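Enterochelin esterase (Salmonella enterica subsp. enterica serovar Typhimurium, PDB 3MGA) probably hydrolyses the ester bonds of ferric enterobactin, the iron-loaded siderophore, as a step in releasing its iron inside the cell. Local coordinates at residues V34-R39 and S150-P155; T58-H63 and A89-S94; A131-D134 and Q139-R142. One frame throughout, in Å; residues are numbered along the deposited sequence.

Contact 1: V34-R39 and S150-P155; sequences VTFWWR and SALEMP
Phe36 and Leu152 meet in the tightest part of this contact. The two side chains come from opposite directions. The CD2 methyl of Leu152 lies 3.5 Å from Phe36 CZ and 3.9 Å from Phe36 CE1, so it touches the far end of the ring. Leu152 directs its branch toward the other strand with CG opposite the backbone N (chi1 -177°), and chi2 near +50° puts CD2 in contact. Val34 slides past Leu152 in the opposite sense, with its CG1 4.1 Å from Leu152 CD2. Its second methyl has another partner. Val34 CG2 and the selenium of Met154, which is present as selenomethionine, meet tip to tip. Val34 CG2 lies 3.7 Å from Met154 SE and 3.9 Å from Met154 CE. The Met154 chain bends at chi2 and chi3, which turns its end back to Val34.

These four buried side chains join the two antiparallel sheets of a beta sandwich. Strand 32-39 belongs to one sheet and strand 148-153 to the other. The domain is of the E-set, immunoglobulin-like class. No hydrogen bond crosses between the segments; the touching is all apolar. Tyr95 and Phe97 of strand 92-100 also pack on Phe36, Tyr95 with its ring edge-to-face. Val34 and Met154 both touch Trp24 of strand 23-26.

The outer sides of the strands are looser and more polar. Thr35, Trp37 and Arg39 take no part in the sandwich interior. The CG2 methyl of Thr35 sits 3.4 Å above the plane of the Trp37 ring, toward its rim. Arg39 makes salt bridges with Glu13 and Asp79. On the second strand, Glu153 is partly exposed and makes a long, weak ion pair with Arg92. Pro155 is exposed and packs on Trp24.

Contact 2: T58-H63 and A89-S94; sequences TGVTDH and ANWRGS
Thr58 N donates to Ser94 O at 3.0 Å, with an N-H...O angle of 156°, and this backbone bond lies where the CA atoms of the two residues are 5.7 Å apart. It prolongs the antiparallel pairing of strands 52-57 and 92-100 in one sheet of the E-set beta sandwich. Thr58 is the first residue beyond its strand, and the chain then turns away into a loop. Gly59 has positive phi there, and its N is held by Asp62 OD2 at 3.0 Å. This bond is nearly straight, and the N meets the carboxylate from above its plane.

The side chains meet beside the backbone bond. Thr58 OG1 comes within 4.0 Å of Ser94 CB. The OG of Ser94 is hydrogen-bonded to Asp384 in the esterase part of the chain. Further round the loop, Val60 and Trp91 cross obliquely. Val60 CG2 is 4.0 Å from Trp91 NE1 and equally far from Trp91 CZ2, so the methyl touches the indole near where its two rings join. With chi1 at -176°, the indole reaches forward beside the strand to Val60, and Gly93 N lies 3.5 Å above one face, toward the rim. A water also lies by Thr58 O, but doubtfully close, so a bridge is tentative. In the ring plane, this water accepts from Trp91 NE1 at 2.8 Å.

Contact 3: A131-D134 and Q139-R142; sequences AIAD and QSWR
The contact belongs to the edge of the second sheet of the sandwich, where a loop leads into the short outermost strand 140-142. The chain leaves helix 117-127, passes through 131-134, turns, and comes back as 139-142. It touches itself at Ala133 and Ser140, whose CA atoms are 6.4 Å apart. Both side chains start out toward the opposite segment. Ala133 CB lies 3.6 Å from Ser140 OG and 4.0 Å from Ser140 CB. The methyl thus packs against the end of the serine side chain more closely than against its base. The Ser140 CA atom is further off, 5.2 Å from Ala133 CB, so the backbones stay apart and the side chains do the touching. A chi1 of -60° turns the Ser140 hydroxyl away from its own carbonyl carbon, beside the backbone N and within touching distance of Ala133 CB. Asp134 O is 4.2 Å from Ser140 OG, too far for a bond. The contact is small, with 76 Å² buried between the two segments, both sides summed.

No hydrogen bond joins the two segments directly. Side-chain bonds within the turn help shape it: Asn137 OD1 takes Gln139 N. Asp134 OD2 receives Tyr95 OH, which ties the loop to strand 92-100.

The hydroxyl of Ser140 has two partners, Asn137 O and Ser150 OG, and Ser150 OG also holds Asp134 N. A carbonyl has no proton to give, so Ser140 must donate to Asn137. With no direct bond between them, the segments are linked by polar contacts through Ser150 OG, with the Ala133 methyl packed alongside.

Overall arrangement
From the N terminus, after helix 13-17 and strand 23-26, the chain forms strand 32-39, which takes part in contact 1. That contact closes only at 150-155, so it spans a long loop. Contacts 2 and 3 both nest inside it, and none of the loops cross. Contact 2 closes first, bringing 89-94 back to the end of strand 52-57. The chain then runs along strand 92-100 and helix 117-127 before contact 3 closes the short turn from 131-134 to 139-142. Contact 1 ties one sheet to the other. Contacts 2 and 3 each join a loop to the second sheet: contact 2 the loop after 52-57 to strand 92-100, contact 3 the loop before 140-142 to that outermost strand.

Contact 1: V34-R39 and S150-P155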
loop_
_atom_site.group_PDB
_atom_site.type_symbol
_atom_site.label_atom_id
_atom_site.label_comp_id
_atom_site.label_asym_id
_atom_site.label_seq_id
_atom_site.Cartn_x
_atom_site.Cartn_y
_atom_site.Cartn_z
ATOM N N VAL A 34 6.490 22.207 -3.732
ATOM C CA VAL A 34 6.697 21.719 -2.372
ATOM C C VAL A 34 8.180 21.718 -1.991
ATOM O O VAL A 34 9.011 21.195 -2.727
ATOM C CB VAL A 34 6.122 20.302 -2.212
ATOM C CG1 VAL A 34 6.275 19.823 -0.777
ATOM C CG2 VAL A 34 4.651 20.281 -2.627
ATOM N N THR A 35 8.495 22.300 -0.834
ATOM C CA THR A 35 9.865 22.384 -0.353
ATOM C C THR A 35 10.080 21.530 0.888
ATOM O O THR A 35 9.306 21.596 1.843
ATOM C CB THR A 35 10.244 23.844 -0.003
ATOM O OG1 THR A 35 10.137 24.656 -1.176
ATOM C CG2 THR A 35 11.663 23.927 0.528
ATOM N N PHE A 36 11.151 20.743 0.859
ATOM C CA PHE A 36 11.527 19.873 1.960
ATOM C C PHE A 36 12.715 20.469 2.688
ATOM O O PHE A 36 13.583 21.087 2.066
ATOM C CB PHE A 36 11.896 18.491 1.430
ATOM C CG PHE A 36 10.737 17.735 0.852
ATOM C CD1 PHE A 36 10.161 16.681 1.552
ATOM C CD2 PHE A 36 10.211 18.081 -0.373
ATOM C CE1 PHE A 36 9.089 15.976 1.019
ATOM C CE2 PHE A 36 9.135 17.388 -0.906
ATOM C CZ PHE A 36 8.574 16.333 -0.208
ATOM N N TRP A 37 12.749 20.292 4.006
ATOM C CA TRP A 37 13.842 20.798 4.819
ATOM C C TRP A 37 14.407 19.704 5.724
ATOM O O TRP A 37 13.663 18.902 6.291
ATOM C CB TRP A 37 13.376 21.940 5.719
ATOM C CG TRP A 37 12.642 23.050 5.043
ATOM C CD1 TRP A 37 11.290 23.225 5.000
ATOM C CD2 TRP A 37 13.212 24.151 4.331
ATOM N NE1 TRP A 37 10.979 24.364 4.302
ATOM C CE2 TRP A 37 12.141 24.954 3.880
ATOM C CE3 TRP A 37 14.525 24.540 4.027
ATOM C CZ2 TRP A 37 12.342 26.123 3.138
ATOM C CZ3 TRP A 37 14.723 25.705 3.291
ATOM C CH2 TRP A 37 13.636 26.481 2.856
ATOM N N TRP A 38 15.730 19.681 5.836
ATOM C CA TRP A 38 16.432 18.756 6.714
ATOM C C TRP A 38 17.534 19.558 7.380
ATOM O O TRP A 38 18.299 20.247 6.706
ATOM C CB TRP A 38 17.014 17.550 5.966
ATOM C CG TRP A 38 17.747 16.588 6.888
ATOM C CD1 TRP A 38 17.184 15.703 7.770
ATOM C CD2 TRP A 38 19.170 16.418 7.006
ATOM N NE1 TRP A 38 18.171 15.002 8.434
ATOM C CE2 TRP A 38 19.395 15.420 7.982
ATOM C CE3 TRP A 38 20.274 17.016 6.384
ATOM C CZ2 TRP A 38 20.676 15.005 8.345
ATOM C CZ3 TRP A 38 21.550 16.604 6.749
ATOM C CH2 TRP A 38 21.738 15.608 7.722
ATOM N N ARG A 39 17.581 19.487 8.707
ATOM C CA ARG A 39 18.577 20.197 9.494
ATOM C C ARG A 39 19.737 19.255 9.783
ATOM O O ARG A 39 19.556 18.215 10.418
ATOM C CB ARG A 39 17.968 20.682 10.810
ATOM C CG ARG A 39 18.910 21.531 11.654
ATOM C CD ARG A 39 18.228 22.027 12.918
ATOM N NE ARG A 39 19.033 23.021 13.623
ATOM C CZ ARG A 39 18.679 23.612 14.765
ATOM N NH1 ARG A 39 17.526 23.311 15.361
ATOM N NH2 ARG A 39 19.484 24.509 15.316
ATOM N N SER A 150 7.699 9.031 6.405
ATOM C CA SER A 150 6.847 10.139 6.830
ATOM C C SER A 150 5.737 10.396 5.817
ATOM O O SER A 150 5.854 10.031 4.662
ATOM C CB SER A 150 7.693 11.379 7.071
ATOM O OG SER A 150 8.663 11.099 8.069
ATOM N N ALA A 151 4.655 11.017 6.273
ATOM C CA ALA A 151 3.493 11.268 5.436
ATOM C C ALA A 151 3.364 12.712 4.954
ATOM O O ALA A 151 3.534 13.670 5.724
ATOM C CB ALA A 151 2.236 10.869 6.183
ATOM N N LEU A 152 3.033 12.840 3.670
ATOM C CA LEU A 152 2.825 14.128 3.025
ATOM C C LEU A 152 1.544 14.045 2.217
ATOM O O LEU A 152 1.328 13.078 1.478
ATOM C CB LEU A 152 3.999 14.477 2.107
ATOM C CG LEU A 152 3.925 15.852 1.429
ATOM C CD1 LEU A 152 3.623 16.957 2.429
ATOM C CD2 LEU A 152 5.223 16.144 0.669
ATOM N N GLU A 153 0.696 15.054 2.357
ATOM C CA GLU A 153 -0.568 15.090 1.637
ATOM C C GLU A 153 -0.868 16.487 1.116
ATOM O O GLU A 153 -0.786 17.452 1.857
ATOM C CB GLU A 153 -1.713 14.687 2.561
ATOM C CG GLU A 153 -1.537 13.369 3.279
ATOM C CD GLU A 153 -2.810 12.938 4.002
ATOM O OE1 GLU A 153 -2.848 11.807 4.520
ATOM O OE2 GLU A 153 -3.779 13.724 4.029
HETATM N N MSE A 154 -1.215 16.592 -0.160
HETATM C CA MSE A 154 -1.577 17.885 -0.729
HETATM C C MSE A 154 -3.020 18.164 -0.296
HETATM O O MSE A 154 -3.742 17.235 0.058
HETATM C CB MSE A 154 -1.411 17.902 -2.242
HETATM C CG MSE A 154 0.040 17.899 -2.726
HETATM SE SE MSE A 154 1.149 19.382 -2.059
HETATM C CE MSE A 154 1.840 18.666 -0.388
ATOM N N PRO A 155 -3.438 19.440 -0.322
ATOM C CA PRO A 155 -4.756 19.842 0.169
ATOM C C PRO A 155 -5.972 19.154 -0.429
ATOM O O PRO A 155 -7.000 19.092 0.218
ATOM C CB PRO A 155 -4.796 21.343 -0.147
ATOM C CG PRO A 155 -3.369 21.746 -0.209
ATOM C CD PRO A 155 -2.687 20.596 -0.840
#

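Contact 2: T58-H63 and A89-S94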
loop_
_atom_site.group_PDB
_atom_site.type_symbol
_atom_site.label_atom_id
_atom_site.label_comp_id
_atom_site.label_asym_id
_atom_site.label_seq_id
_atom_site.Cartn_x
_atom_site.Cartn_y
_atom_site.Cartn_z
ATOM N N THR A 58 7.979 8.111 -2.559
ATOM C CA THR A 58 7.340 7.031 -3.308
ATOM C C THR A 58 6.627 7.546 -4.566
ATOM O O THR A 58 5.816 8.467 -4.504
ATOM C CB THR A 58 6.329 6.257 -2.427
ATOM O OG1 THR A 58 7.001 5.753 -1.274
ATOM C CG2 THR A 58 5.704 5.090 -3.192
ATOM N N GLY A 59 6.954 6.943 -5.705
ATOM C CA GLY A 59 6.350 7.314 -6.983
ATOM C C GLY A 59 6.696 8.696 -7.524
ATOM O O GLY A 59 6.048 9.171 -8.456
ATOM N N VAL A 60 7.695 9.357 -6.952
ATOM C CA VAL A 60 8.080 10.675 -7.439
ATOM C C VAL A 60 9.583 10.751 -7.735
ATOM O O VAL A 60 9.967 11.183 -8.824
ATOM C CB VAL A 60 7.670 11.791 -6.475
ATOM C CG1 VAL A 60 8.115 13.153 -7.026
ATOM C CG2 VAL A 60 6.179 11.771 -6.264
ATOM N N THR A 61 10.418 10.328 -6.784
ATOM C CA THR A 61 11.866 10.351 -6.974
ATOM C C THR A 61 12.518 8.973 -6.895
ATOM O O THR A 61 13.731 8.873 -6.705
ATOM C CB THR A 61 12.560 11.258 -5.937
ATOM O OG1 THR A 61 12.412 10.704 -4.621
ATOM C CG2 THR A 61 11.997 12.679 -5.990
ATOM N N ASP A 62 11.737 7.912 -7.054
ATOM C CA ASP A 62 12.276 6.544 -6.978
ATOM C C ASP A 62 12.341 5.867 -8.355
ATOM O O ASP A 62 12.265 6.528 -9.384
ATOM C CB ASP A 62 11.473 5.706 -5.968
ATOM C CG ASP A 62 10.008 5.538 -6.359
ATOM O OD1 ASP A 62 9.624 5.952 -7.470
ATOM O OD2 ASP A 62 9.233 4.991 -5.543
ATOM N N HIS A 63 12.487 4.548 -8.362
ATOM C CA HIS A 63 12.580 3.779 -9.594
ATOM C C HIS A 63 11.262 3.668 -10.365
ATOM O O HIS A 63 11.277 3.351 -11.553
ATOM C CB HIS A 63 13.076 2.372 -9.283
ATOM C CG HIS A 63 12.103 1.560 -8.488
ATOM N ND1 HIS A 63 11.183 0.720 -9.079
ATOM C CD2 HIS A 63 11.891 1.475 -7.155
ATOM C CE1 HIS A 63 10.454 0.143 -8.141
ATOM N NE2 HIS A 63 10.863 0.585 -6.965
ATOM N N ALA A 89 -2.332 18.388 -7.017
ATOM C CA ALA A 89 -3.203 18.751 -5.900
ATOM C C ALA A 89 -3.846 17.583 -5.154
ATOM O O ALA A 89 -4.130 17.691 -3.969
ATOM C CB ALA A 89 -4.285 19.709 -6.392
ATOM N N ASN A 90 -4.073 16.478 -5.848
ATOM C CA ASN A 90 -4.721 15.312 -5.265
ATOM C C ASN A 90 -3.752 14.254 -4.722
ATOM O O ASN A 90 -4.181 13.222 -4.195
ATOM C CB ASN A 90 -5.609 14.672 -6.326
ATOM C CG ASN A 90 -6.696 15.616 -6.837
ATOM O OD1 ASN A 90 -7.314 16.354 -6.071
ATOM N ND2 ASN A 90 -6.957 15.562 -8.137
ATOM N N TRP A 91 -2.459 14.531 -4.824
ATOM C CA TRP A 91 -1.422 13.601 -4.411
ATOM C C TRP A 91 -1.230 13.399 -2.907
ATOM O O TRP A 91 -1.448 14.294 -2.096
ATOM C CB TRP A 91 -0.081 14.041 -5.014
ATOM C CG TRP A 91 1.043 13.104 -4.742
ATOM C CD1 TRP A 91 1.386 12.022 -5.478
ATOM C CD2 TRP A 91 1.979 13.175 -3.661
ATOM N NE1 TRP A 91 2.480 11.402 -4.928
ATOM C CE2 TRP A 91 2.863 12.092 -3.808
ATOM C CE3 TRP A 91 2.146 14.041 -2.574
ATOM C CZ2 TRP A 91 3.911 11.851 -2.915
ATOM C CZ3 TRP A 91 3.191 13.806 -1.687
ATOM C CH2 TRP A 91 4.057 12.714 -1.861
ATOM N N ARG A 92 -0.791 12.190 -2.578
ATOM C CA ARG A 92 -0.497 11.761 -1.222
ATOM C C ARG A 92 0.548 10.669 -1.326
ATOM O O ARG A 92 0.485 9.833 -2.226
ATOM C CB ARG A 92 -1.765 11.257 -0.539
ATOM C CG ARG A 92 -1.583 10.519 0.787
ATOM C CD ARG A 92 -2.885 10.673 1.629
ATOM N NE ARG A 92 -4.045 10.256 0.864
ATOM C CZ ARG A 92 -5.293 10.648 1.077
ATOM N NH1 ARG A 92 -5.594 11.531 2.023
ATOM N NH2 ARG A 92 -6.248 10.173 0.296
ATOM N N GLY A 93 1.524 10.686 -0.429
ATOM C CA GLY A 93 2.560 9.672 -0.461
ATOM C C GLY A 93 3.561 9.733 0.666
ATOM O O GLY A 93 3.637 10.717 1.390
ATOM N N SER A 94 4.326 8.656 0.796
ATOM C CA SER A 94 5.344 8.523 1.817
ATOM C C SER A 94 6.659 9.044 1.295
ATOM O O SER A 94 6.876 9.115 0.075
ATOM C CB SER A 94 5.551 7.051 2.172
ATOM O OG SER A 94 4.344 6.435 2.558
HETATM O O HOH W 1 3.596 8.908 -5.330
#

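Contact 3: A131-D134 and Q139-R142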
loop_
_atom_site.group_PDB
_atom_site.type_symbol
_atom_site.label_atom_id
_atom_site.label_comp_id
_atom_site.label_asym_id
_atom_site.label_seq_id
_atom_site.Cartn_x
_atom_site.Cartn_y
_atom_site.Cartn_z
ATOM N N ALA A 131 18.102 5.207 5.448
ATOM C CA ALA A 131 16.990 6.152 5.369
ATOM C C ALA A 131 16.313 6.401 6.711
ATOM O O ALA A 131 16.265 5.522 7.564
ATOM C CB ALA A 131 15.965 5.667 4.357
ATOM N N ILE A 132 15.787 7.614 6.880
ATOM C CA ILE A 132 15.112 8.015 8.106
ATOM C C ILE A 132 13.855 8.827 7.800
ATOM O O ILE A 132 13.718 9.400 6.715
ATOM C CB ILE A 132 16.031 8.888 8.997
ATOM C CG1 ILE A 132 16.381 10.208 8.288
ATOM C CG2 ILE A 132 17.305 8.130 9.380
ATOM C CD1 ILE A 132 17.328 11.101 9.076
ATOM N N ALA A 133 12.942 8.867 8.765
ATOM C CA ALA A 133 11.723 9.647 8.646
ATOM C C ALA A 133 12.119 11.114 8.713
ATOM O O ALA A 133 13.289 11.435 8.863
ATOM C CB ALA A 133 10.774 9.320 9.766
ATOM N N ASP A 134 11.139 12.001 8.597
ATOM C CA ASP A 134 11.389 13.436 8.662
ATOM C C ASP A 134 11.232 13.859 10.127
ATOM O O ASP A 134 10.139 13.796 10.668
ATOM C CB ASP A 134 10.404 14.161 7.742
ATOM C CG ASP A 134 10.643 15.663 7.671
ATOM O OD1 ASP A 134 11.411 16.205 8.478
ATOM O OD2 ASP A 134 10.035 16.307 6.799
ATOM N N GLN A 139 4.050 12.714 11.783
ATOM C CA GLN A 139 3.203 11.716 11.144
ATOM C C GLN A 139 4.094 10.722 10.418
ATOM O O GLN A 139 4.173 10.697 9.186
ATOM C CB GLN A 139 2.195 12.397 10.231
ATOM C CG GLN A 139 1.291 13.345 11.013
ATOM C CD GLN A 139 0.326 14.109 10.144
ATOM O OE1 GLN A 139 0.299 13.946 8.919
ATOM N NE2 GLN A 139 -0.477 14.962 10.773
ATOM N N SER A 140 4.766 9.905 11.230
ATOM C CA SER A 140 5.697 8.894 10.762
ATOM C C SER A 140 5.337 7.504 11.293
ATOM O O SER A 140 4.546 7.367 12.231
ATOM C CB SER A 140 7.098 9.267 11.227
ATOM O OG SER A 140 7.466 10.537 10.709
ATOM N N TRP A 141 5.907 6.479 10.667
ATOM C CA TRP A 141 5.678 5.097 11.064
ATOM C C TRP A 141 6.757 4.201 10.456
ATOM O O TRP A 141 7.647 4.683 9.744
ATOM C CB TRP A 141 4.288 4.634 10.619
ATOM C CG TRP A 141 4.100 4.583 9.121
ATOM C CD1 TRP A 141 4.176 3.483 8.327
ATOM C CD2 TRP A 141 3.810 5.684 8.254
ATOM N NE1 TRP A 141 3.950 3.824 7.019
ATOM C CE2 TRP A 141 3.721 5.172 6.948
ATOM C CE3 TRP A 141 3.624 7.052 8.456
ATOM C CZ2 TRP A 141 3.451 5.981 5.846
ATOM C CZ3 TRP A 141 3.356 7.857 7.364
ATOM C CH2 TRP A 141 3.273 7.324 6.075
ATOM N N ARG A 142 6.695 2.911 10.772
ATOM C CA ARG A 142 7.629 1.934 10.239
ATOM C C ARG A 142 7.087 1.519 8.886
ATOM O O ARG A 142 5.982 0.983 8.798
ATOM C CB ARG A 142 7.734 0.722 11.165
ATOM C CG ARG A 142 8.227 1.037 12.574
ATOM C CD ARG A 142 9.552 1.800 12.568
ATOM N NE ARG A 142 10.597 1.140 11.777
ATOM C CZ ARG A 142 11.839 1.605 11.639
ATOM N NH1 ARG A 142 12.213 2.726 12.248
ATOM N NH2 ARG A 142 12.718 0.939 10.896
#